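Local coordinates for conserved domain protein (PDB 4IAJ) that is of unknown function, a small alpha/beta protein of the DUF4649 family from Streptococcus pneumoniae, at residues M6-Y11 against T20-S25; Y44-L49 against L56-T61. All coordinates share one frame; numbering follows the deposited sequence.

Contacts 1 and 2 illustrate how one antiparallel sheet is held at its edge by regular pairing and elsewhere by irregular loop closure through waters and apolar side chains. Contact 1 is the hairpin of strands 7-12 and 18-23; contact 2 brings residues 44-49 against the loop after strand 54-56. Their centres lie about 12 Å apart, and strands 7-12 and 46-51 are neighbours: T10 O lies 2.7 Å from Q47 N and T10 N 2.8 Å from K48 O, probable hydrogen bonds. No functional site is known. The side chain of Y44 is about 5 Å from an unidentified ligand, probably from crystallisation; magnesium lies about 13 Å from that of I9 and about 9 Å from T61's.

Contact 1 (M6-Y11 against T20-S25); sequences MIEITY and TVTFES
F23 and I7 meet as a hydrogen-bonded antiparallel pair, in which F23 N reaches I7 O at 2.7 Å and I7 N returns a longer bond of 3.2 Å to F23 O. Two residues further along, I9 and V21 repeat the pattern with I9 N to V21 O at 2.8 Å. The sheet face bearing I7, I9, V21 and F23 is the close-packed one. Both isoleucines put CG1 beside the backbone N (chi1 -60° in I7), an arrangement that turns CG2 of I7 to CD2 of F23, 4.1 Å away, while CD1 of I9 meets CE2 of the same ring. Both methyls approach that ring obliquely. F29 of helix 26-35 meets F23 edge-to-face and also touches I7 and I9, and V21 CG2 lies near the edge of the Y11 ring, so aromatic groups and branched aliphatic chains share this side.

On the other face the solvent side is at T20 and T22. There E8 and T22 lie side by side, T22 CG2 3.7 Å from E8 CG, and T20 OG1 shares a hydrogen bond of 2.7 Å with OG1 of the buried T10, in which either may donate. At the start of strand 7-12, the selenomethionine M6 and I7 sit together opposite F23, a classic beta bulge, and M6 N makes just a weak bond to E24 O; S25, at the N-cap of helix 26-35, holds D28 N with its OG. The chemistry implies a hairpin with an apolar face against helix 26-35, and a more polar face whose outer strand, T20 and T22, is exposed.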
loop_
_atom_site.group_PDB
_atom_site.type_symbol
_atom_site.label_atom_id
_atom_site.label_comp_id
_atom_site.label_asym_id
_atom_site.label_seq_id
_atom_site.Cartn_x
_atom_site.Cartn_y
_atom_site.Cartn_z
HETATM N N MSE B 6 -21.284 13.273 -17.576
HETATM C CA MSE B 6 -21.837 11.938 -17.738
HETATM C C MSE B 6 -21.825 11.127 -16.447
HETATM O O MSE B 6 -22.750 10.352 -16.228
HETATM C CB MSE B 6 -21.072 11.172 -18.809
HETATM C CG MSE B 6 -22.070 10.447 -19.697
HETATM SE SE MSE B 6 -20.993 9.482 -21.000
HETATM C CE MSE B 6 -20.806 10.998 -22.242
ATOM N N ILE B 7 -20.800 11.295 -15.605
ATOM C CA ILE B 7 -20.708 10.578 -14.324
ATOM C C ILE B 7 -20.482 11.529 -13.140
ATOM O O ILE B 7 -19.592 12.370 -13.172
ATOM C CB ILE B 7 -19.613 9.496 -14.344
ATOM C CG1 ILE B 7 -19.920 8.487 -15.442
ATOM C CG2 ILE B 7 -19.544 8.775 -13.005
ATOM C CD1 ILE B 7 -18.937 7.348 -15.538
ATOM N N GLU B 8 -21.336 11.404 -12.124
ATOM C CA GLU B 8 -21.179 12.088 -10.853
ATOM C C GLU B 8 -21.301 11.048 -9.763
ATOM O O GLU B 8 -22.184 10.202 -9.811
ATOM C CB GLU B 8 -22.230 13.170 -10.664
ATOM C CG GLU B 8 -22.126 14.273 -11.706
ATOM C CD GLU B 8 -22.728 15.605 -11.261
ATOM O OE1 GLU B 8 -23.168 15.726 -10.090
ATOM O OE2 GLU B 8 -22.744 16.541 -12.095
ATOM N N ILE B 9 -20.385 11.081 -8.807
ATOM C CA ILE B 9 -20.376 10.103 -7.732
ATOM C C ILE B 9 -20.284 10.832 -6.398
ATOM O O ILE B 9 -19.400 11.660 -6.205
ATOM C CB ILE B 9 -19.196 9.130 -7.836
ATOM C CG1 ILE B 9 -19.159 8.434 -9.206
ATOM C CG2 ILE B 9 -19.268 8.103 -6.720
ATOM C CD1 ILE B 9 -17.853 7.698 -9.471
ATOM N N THR B 10 -21.196 10.529 -5.479
ATOM C CA THR B 10 -21.129 11.116 -4.156
ATOM C C THR B 10 -20.920 9.983 -3.157
ATOM O O THR B 10 -21.582 8.957 -3.215
ATOM C CB THR B 10 -22.376 11.938 -3.815
ATOM O OG1 THR B 10 -22.488 13.056 -4.708
ATOM C CG2 THR B 10 -22.280 12.472 -2.411
ATOM N N TYR B 11 -19.954 10.162 -2.273
ATOM C CA TYR B 11 -19.621 9.140 -1.290
ATOM C C TYR B 11 -19.378 9.793 0.052
ATOM O O TYR B 11 -19.271 11.022 0.151
ATOM C CB TYR B 11 -18.422 8.315 -1.754
ATOM C CG TYR B 11 -17.184 9.111 -1.999
ATOM C CD1 TYR B 11 -16.346 9.475 -0.958
ATOM C CD2 TYR B 11 -16.850 9.499 -3.276
ATOM C CE1 TYR B 11 -15.195 10.221 -1.198
ATOM C CE2 TYR B 11 -15.714 10.227 -3.523
ATOM C CZ TYR B 11 -14.898 10.599 -2.492
ATOM O OH TYR B 11 -13.780 11.335 -2.789
ATOM N N THR B 20 -18.213 14.809 -3.528
ATOM C CA THR B 20 -18.711 14.559 -4.873
ATOM C C THR B 20 -17.563 14.710 -5.873
ATOM O O THR B 20 -16.841 15.694 -5.825
ATOM C CB THR B 20 -19.870 15.504 -5.226
ATOM O OG1 THR B 20 -20.950 15.283 -4.308
ATOM C CG2 THR B 20 -20.375 15.246 -6.640
ATOM N N VAL B 21 -17.393 13.710 -6.738
ATOM C CA VAL B 21 -16.459 13.798 -7.866
ATOM C C VAL B 21 -17.255 13.633 -9.145
ATOM O O VAL B 21 -18.288 12.974 -9.145
ATOM C CB VAL B 21 -15.313 12.768 -7.807
ATOM C CG1 VAL B 21 -14.405 13.075 -6.628
ATOM C CG2 VAL B 21 -15.825 11.334 -7.714
ATOM N N THR B 22 -16.773 14.252 -10.221
ATOM C CA THR B 22 -17.461 14.220 -11.500
ATOM C C THR B 22 -16.492 13.852 -12.619
ATOM O O THR B 22 -15.286 14.128 -12.540
ATOM C CB THR B 22 -18.122 15.578 -11.847
ATOM O OG1 THR B 22 -17.119 16.579 -12.024
ATOM C CG2 THR B 22 -19.056 16.031 -10.748
ATOM N N PHE B 23 -17.035 13.227 -13.656
ATOM C CA PHE B 23 -16.271 12.898 -14.838
ATOM C C PHE B 23 -17.072 13.375 -16.027
ATOM O O PHE B 23 -18.274 13.115 -16.118
ATOM C CB PHE B 23 -15.947 11.393 -14.866
ATOM C CG PHE B 23 -15.179 10.939 -13.650
ATOM C CD1 PHE B 23 -13.793 11.010 -13.618
ATOM C CD2 PHE B 23 -15.852 10.505 -12.513
ATOM C CE1 PHE B 23 -13.097 10.623 -12.494
ATOM C CE2 PHE B 23 -15.157 10.122 -11.378
ATOM C CZ PHE B 23 -13.784 10.175 -11.367
ATOM N N GLU B 24 -16.411 14.142 -16.894
ATOM C CA GLU B 24 -17.067 14.732 -18.051
ATOM C C GLU B 24 -17.479 13.632 -19.015
ATOM O O GLU B 24 -18.579 13.662 -19.557
ATOM C CB GLU B 24 -16.168 15.753 -18.752
ATOM C CG GLU B 24 -16.892 16.543 -19.850
ATOM C CD GLU B 24 -16.065 17.694 -20.420
ATOM O OE1 GLU B 24 -15.135 18.183 -19.734
ATOM O OE2 GLU B 24 -16.359 18.123 -21.555
ATOM N N SER B 25 -16.610 12.643 -19.192
ATOM C CA SER B 25 -16.926 11.480 -20.011
ATOM C C SER B 25 -16.665 10.160 -19.281
ATOM O O SER B 25 -15.974 10.103 -18.252
ATOM C CB SER B 25 -16.113 11.523 -21.314
ATOM O OG SER B 25 -14.747 11.235 -21.071
#

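Contact 2 (Y44-L49 against L56-T61); sequences YPVQKL and LDYHGT. With EDO (1,2-ethanediol), chain P.
A water is gripped between L49 and L56: it takes the N-H of L49 N at 2.7 Å and donates to L56 O at 2.6 Å. Beside it L56 N bonds to L49 O at 2.8 Å. The other end is joined in a similar way, V46 N bonding to G60 O at 3.0 Å while a second water donates to V46 O and accepts from G60 N. Between these two links the side chains of V46, L49, L56 and Y58 pack together. V46 CG2 comes to the edge of the Y58 ring, 3.9 Å from CE2, the two side chains crossing at about a right angle, while L49 CD2 reaches Y58 CB at 3.8 Å and also meets L56 CD1. L49 belongs to strand 46-51 of the four-stranded antiparallel sheet, and a classic beta bulge, Q47 and K48 opposite T10, coincides with the corner the chain turns at Q47. Helix 65-71 packs over this cluster, I65 touching V46 and Y58, and Y68 meeting Y58 edge-to-face. With CG anti to the backbone N (chi1 174°), the Y58 ring extends along the loop, and its OH donates a 2.6 Å bond to T61 O. T61 OG1 in turn bonds D64 N and O1 of an ethanediol probably left from crystallisation.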
loop_
_atom_site.group_PDB
_atom_site.type_symbol
_atom_site.label_atom_id
_atom_site.label_comp_id
_atom_site.label_asym_id
_atom_site.label_seq_id
_atom_site.Cartn_x
_atom_site.Cartn_y
_atom_site.Cartn_z
ATOM N N TYR B 44 -15.064 3.557 0.298
ATOM C CA TYR B 44 -16.090 4.395 0.871
ATOM C C TYR B 44 -17.425 4.016 0.254
ATOM O O TYR B 44 -17.498 3.747 -0.947
ATOM C CB TYR B 44 -15.791 5.857 0.629
ATOM C CG TYR B 44 -14.701 6.488 1.484
ATOM C CD1 TYR B 44 -14.484 6.110 2.807
ATOM C CD2 TYR B 44 -13.966 7.551 0.990
ATOM C CE1 TYR B 44 -13.520 6.735 3.582
ATOM C CE2 TYR B 44 -13.013 8.195 1.764
ATOM C CZ TYR B 44 -12.801 7.792 3.056
ATOM O OH TYR B 44 -11.901 8.451 3.845
ATOM N N PRO B 45 -18.492 4.006 1.075
ATOM C CA PRO B 45 -19.821 3.745 0.518
ATOM C C PRO B 45 -20.310 4.867 -0.389
ATOM O O PRO B 45 -20.084 6.056 -0.110
ATOM C CB PRO B 45 -20.714 3.648 1.762
ATOM C CG PRO B 45 -20.012 4.488 2.789
ATOM C CD PRO B 45 -18.548 4.342 2.512
ATOM N N VAL B 46 -20.994 4.483 -1.464
ATOM C CA VAL B 46 -21.519 5.453 -2.425
ATOM C C VAL B 46 -22.937 5.839 -2.041
ATOM O O VAL B 46 -23.809 4.992 -1.874
ATOM C CB VAL B 46 -21.452 4.931 -3.870
ATOM C CG1 VAL B 46 -22.133 5.884 -4.841
ATOM C CG2 VAL B 46 -19.996 4.724 -4.282
ATOM N N GLN B 47 -23.141 7.135 -1.883
ATOM C CA GLN B 47 -24.436 7.665 -1.543
ATOM C C GLN B 47 -25.256 7.923 -2.789
ATOM O O GLN B 47 -26.462 7.721 -2.768
ATOM C CB GLN B 47 -24.269 8.952 -0.757
ATOM C CG GLN B 47 -25.497 9.312 0.048
ATOM C CD GLN B 47 -25.585 10.794 0.284
ATOM O OE1 GLN B 47 -25.575 11.585 -0.668
ATOM N NE2 GLN B 47 -25.650 11.191 1.552
ATOM N N LYS B 48 -24.614 8.383 -3.871
ATOM C CA LYS B 48 -25.305 8.641 -5.143
ATOM C C LYS B 48 -24.395 8.385 -6.351
ATOM O O LYS B 48 -23.281 8.876 -6.385
ATOM C CB LYS B 48 -25.797 10.082 -5.183
ATOM C CG LYS B 48 -26.505 10.483 -6.463
ATOM C CD LYS B 48 -27.111 11.880 -6.353
ATOM C CE LYS B 48 -26.079 12.959 -6.640
ATOM N NZ LYS B 48 -26.643 14.327 -6.503
ATOM N N LEU B 49 -24.880 7.613 -7.322
ATOM C CA LEU B 49 -24.180 7.387 -8.587
ATOM C C LEU B 49 -25.095 7.822 -9.717
ATOM O O LEU B 49 -26.152 7.239 -9.908
ATOM C CB LEU B 49 -23.797 5.924 -8.748
ATOM C CG LEU B 49 -23.328 5.461 -10.125
ATOM C CD1 LEU B 49 -22.021 6.147 -10.524
ATOM C CD2 LEU B 49 -23.152 3.957 -10.138
ATOM N N LEU B 56 -28.497 5.970 -10.759
ATOM C CA LEU B 56 -28.545 4.515 -10.820
ATOM C C LEU B 56 -28.714 4.038 -9.393
ATOM O O LEU B 56 -28.184 4.639 -8.460
ATOM C CB LEU B 56 -27.294 3.931 -11.472
ATOM C CG LEU B 56 -26.923 4.499 -12.844
ATOM C CD1 LEU B 56 -25.571 3.954 -13.287
ATOM C CD2 LEU B 56 -28.004 4.187 -13.863
ATOM N N ASP B 57 -29.465 2.967 -9.225
ATOM C CA ASP B 57 -29.771 2.454 -7.912
ATOM C C ASP B 57 -28.624 1.543 -7.473
ATOM O O ASP B 57 -28.741 0.325 -7.480
ATOM C CB ASP B 57 -31.131 1.731 -7.939
ATOM C CG ASP B 57 -31.615 1.334 -6.550
ATOM O OD1 ASP B 57 -31.271 2.039 -5.579
ATOM O OD2 ASP B 57 -32.316 0.303 -6.424
ATOM N N TYR B 58 -27.513 2.161 -7.068
ATOM C CA TYR B 58 -26.266 1.437 -6.779
ATOM C C TYR B 58 -26.005 1.335 -5.281
ATOM O O TYR B 58 -26.161 2.297 -4.533
ATOM C CB TYR B 58 -25.080 2.105 -7.494
ATOM C CG TYR B 58 -23.742 1.511 -7.144
ATOM C CD1 TYR B 58 -23.310 0.343 -7.730
ATOM C CD2 TYR B 58 -22.903 2.129 -6.229
ATOM C CE1 TYR B 58 -22.086 -0.213 -7.401
ATOM C CE2 TYR B 58 -21.677 1.587 -5.900
ATOM C CZ TYR B 58 -21.269 0.421 -6.490
ATOM O OH TYR B 58 -20.051 -0.116 -6.169
ATOM N N HIS B 59 -25.622 0.148 -4.850
ATOM C CA HIS B 59 -25.340 -0.100 -3.459
ATOM C C HIS B 59 -23.985 -0.789 -3.434
ATOM O O HIS B 59 -23.831 -1.935 -3.888
ATOM C CB HIS B 59 -26.429 -0.969 -2.824
ATOM C CG HIS B 59 -27.821 -0.580 -3.228
ATOM N ND1 HIS B 59 -28.466 0.525 -2.716
ATOM C CD2 HIS B 59 -28.679 -1.137 -4.113
ATOM C CE1 HIS B 59 -29.665 0.628 -3.259
ATOM N NE2 HIS B 59 -29.822 -0.372 -4.107
ATOM N N GLY B 60 -22.986 -0.079 -2.936
ATOM C CA GLY B 60 -21.654 -0.624 -2.897
ATOM C C GLY B 60 -20.648 0.473 -2.669
ATOM O O GLY B 60 -21.018 1.634 -2.396
ATOM N N THR B 61 -19.383 0.074 -2.752
ATOM C CA THR B 61 -18.253 0.955 -2.536
ATOM C C THR B 61 -17.899 1.685 -3.809
ATOM O O THR B 61 -18.293 1.283 -4.917
ATOM C CB THR B 61 -16.992 0.181 -2.115
ATOM O OG1 THR B 61 -16.676 -0.782 -3.127
ATOM C CG2 THR B 61 -17.198 -0.530 -0.808
HETATM C C1 EDO P . -12.884 -1.754 -2.325
HETATM O O1 EDO P . -14.154 -1.859 -2.982
HETATM C C2 EDO P . -11.702 -1.844 -3.291
HETATM O O2 EDO P . -12.084 -1.712 -4.670
HETATM O O HOH W 1 -23.847 2.144 -1.421
HETATM O O HOH W 2 -27.255 6.403 -6.768
#